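Local atomic coordinates of putative decarboxylase involved in desferrioxamine biosynthesis (Erwinia amylovora, PDB entry 5O5C), a protein that probably decarboxylates lysine with the help of pyridoxal 5'-phosphate, as a group II decarboxylase in the pathway that makes the siderophore desferrioxamine. Residues W294-A299 with A321-V326. Numbering follows the deposited sequence.
Sequences WMHVDA and ADSVTV. With PLP (pyridoxal-5'-phosphate), chain H.
Ser323 OG sits between two aromatic side chains of the neighbouring strand. Trp294 NE1 donates to it at 2.8 Å, with the hydroxyl almost exactly in the indole plane, and His296 ND1 shares a second hydrogen bond with the same oxygen, also 2.8 Å long but more bent. The first torsion of Ser323 (chi1 51°) brings OG there, between the backbone N and the carbonyl carbon. Holding the one oxygen in common, the two rings are probably restrained in their rotation. Over one indole face lies Asp322 CB, 3.6 Å from the centroid of the five-membered ring in a CH-pi contact. From CB the carboxylate turns away from the ring plane toward the strand 294-299 backbone, where its OD2 takes the Met295 N-H on the anti lone pair in a nearly straight bond (176°). Met295 O in turn accepts from both Asp322 N and Ser323 N, so the incoming chain is held where it enters the sheet. A parallel ladder continues through Val297 N to Ser323 O and Thr325 N to Val297 O. On the other face of the sheet, Val297 CG2 packs on Ala321 CB at 3.7 Å.

Asp298 OD2 lies 2.8 Å from the pyridine N1 of the cofactor, while OD1 comes 3.0 Å from Thr325 OG1 and accepts from Ala300 N. Asn174, on helix 170-189, uses ND2 for Asp298 OD2 and OD1 for His296 NE2, linking the buried histidine to the carboxylate. An aspartate on a central parallel strand, facing the pyridine nitrogen, is the hallmark of fold type I pyridoxal-phosphate enzymes, where it is thought to favour protonation of that nitrogen.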
# COMPACT_ATOMS: atom_id res chain seq x y z
N TRP B 294 -0.19 15.00 -21.81
CA TRP B 294 -0.86 14.72 -20.57
C TRP B 294 -0.22 15.66 -19.54
O TRP B 294 1.01 15.75 -19.49
CB TRP B 294 -0.64 13.26 -20.17
CG TRP B 294 -1.29 12.83 -18.90
CD1 TRP B 294 -0.93 13.15 -17.60
CD2 TRP B 294 -2.46 12.04 -18.79
NE1 TRP B 294 -1.80 12.57 -16.70
CE2 TRP B 294 -2.73 11.87 -17.40
CE3 TRP B 294 -3.27 11.41 -19.72
CZ2 TRP B 294 -3.79 11.10 -16.95
CZ3 TRP B 294 -4.29 10.68 -19.28
CH2 TRP B 294 -4.56 10.53 -17.89
N MET B 295 -1.04 16.36 -18.76
CA MET B 295 -0.57 17.10 -17.61
C MET B 295 -0.86 16.36 -16.33
O MET B 295 -2.03 16.11 -15.94
CB MET B 295 -1.15 18.50 -17.54
CG MET B 295 -0.32 19.45 -16.69
SD MET B 295 -1.26 20.92 -16.26
CE MET B 295 -0.16 21.74 -15.13
N HIS B 296 0.21 16.00 -15.64
CA HIS B 296 0.07 15.43 -14.34
C HIS B 296 0.56 16.42 -13.30
O HIS B 296 1.67 16.95 -13.39
CB HIS B 296 0.85 14.14 -14.27
CG HIS B 296 0.95 13.61 -12.89
ND1 HIS B 296 -0.16 13.30 -12.15
CD2 HIS B 296 2.03 13.37 -12.10
CE1 HIS B 296 0.22 12.81 -11.00
NE2 HIS B 296 1.54 12.89 -10.91
N VAL B 297 -0.28 16.71 -12.32
CA VAL B 297 0.16 17.54 -11.20
C VAL B 297 0.54 16.66 -10.03
O VAL B 297 -0.31 15.92 -9.53
CB VAL B 297 -0.90 18.59 -10.84
CG1 VAL B 297 -0.59 19.28 -9.52
CG2 VAL B 297 -0.92 19.62 -11.93
N ASP B 298 1.81 16.66 -9.64
CA ASP B 298 2.25 15.97 -8.41
C ASP B 298 2.07 16.91 -7.24
O ASP B 298 2.87 17.82 -7.04
CB ASP B 298 3.66 15.43 -8.55
CG ASP B 298 4.12 14.62 -7.37
OD1 ASP B 298 3.47 14.58 -6.31
OD2 ASP B 298 5.19 14.04 -7.46
N ALA B 299 1.03 16.68 -6.46
CA ALA B 299 0.68 17.54 -5.34
C ALA B 299 0.86 16.87 -3.97
O ALA B 299 0.18 17.16 -3.00
CB ALA B 299 -0.72 18.05 -5.53
N ALA B 321 -5.23 20.10 -14.76
CA ALA B 321 -4.50 18.81 -14.87
C ALA B 321 -5.29 17.66 -15.56
O ALA B 321 -6.49 17.63 -15.52
CB ALA B 321 -4.06 18.39 -13.49
N ASP B 322 -4.60 16.72 -16.17
CA ASP B 322 -5.23 15.47 -16.60
C ASP B 322 -5.28 14.48 -15.44
O ASP B 322 -6.31 13.74 -15.29
CB ASP B 322 -4.52 14.91 -17.83
CG ASP B 322 -4.69 15.81 -19.01
OD1 ASP B 322 -5.83 15.92 -19.43
OD2 ASP B 322 -3.71 16.45 -19.44
N SER B 323 -4.20 14.48 -14.62
CA SER B 323 -4.17 13.80 -13.29
C SER B 323 -3.52 14.56 -12.16
O SER B 323 -2.76 15.50 -12.39
CB SER B 323 -3.42 12.48 -13.35
OG SER B 323 -2.15 12.65 -13.95
N VAL B 324 -3.82 14.12 -10.93
CA VAL B 324 -3.33 14.77 -9.73
C VAL B 324 -3.03 13.70 -8.67
O VAL B 324 -3.88 12.79 -8.42
CB VAL B 324 -4.32 15.79 -9.09
CG1 VAL B 324 -3.65 16.52 -7.93
CG2 VAL B 324 -4.84 16.81 -10.06
N THR B 325 -1.86 13.81 -8.08
CA THR B 325 -1.53 12.99 -6.93
C THR B 325 -1.57 13.83 -5.65
O THR B 325 -1.03 14.93 -5.59
CB THR B 325 -0.15 12.33 -7.01
OG1 THR B 325 0.86 13.35 -6.93
CG2 THR B 325 0.02 11.63 -8.16
N VAL B 326 -2.11 13.23 -4.61
CA VAL B 326 -2.38 13.90 -3.34
C VAL B 326 -1.97 13.00 -2.17
O VAL B 326 -2.42 11.85 -2.15
CB VAL B 326 -3.91 14.11 -3.25
CG1 VAL B 326 -4.32 14.58 -1.88
CG2 VAL B 326 -4.37 15.11 -4.29
N1 PLP H . 5.70 13.29 -4.84
C2 PLP H . 6.18 14.27 -4.05
C2A PLP H . 6.10 15.70 -4.47
C3 PLP H . 6.75 13.90 -2.74
O3 PLP H . 7.25 14.85 -1.88
C4 PLP H . 6.75 12.45 -2.41
C4A PLP H . 7.37 11.95 -1.17
C5 PLP H . 6.21 11.49 -3.37
C6 PLP H . 5.73 11.97 -4.57
C5A PLP H . 6.22 10.01 -3.04
O4P PLP H . 5.23 9.88 -2.01
P PLP H . 4.94 8.58 -1.10
O1P PLP H . 6.09 8.52 -0.15
O2P PLP H . 3.67 8.93 -0.36
O3P PLP H . 4.82 7.36 -1.94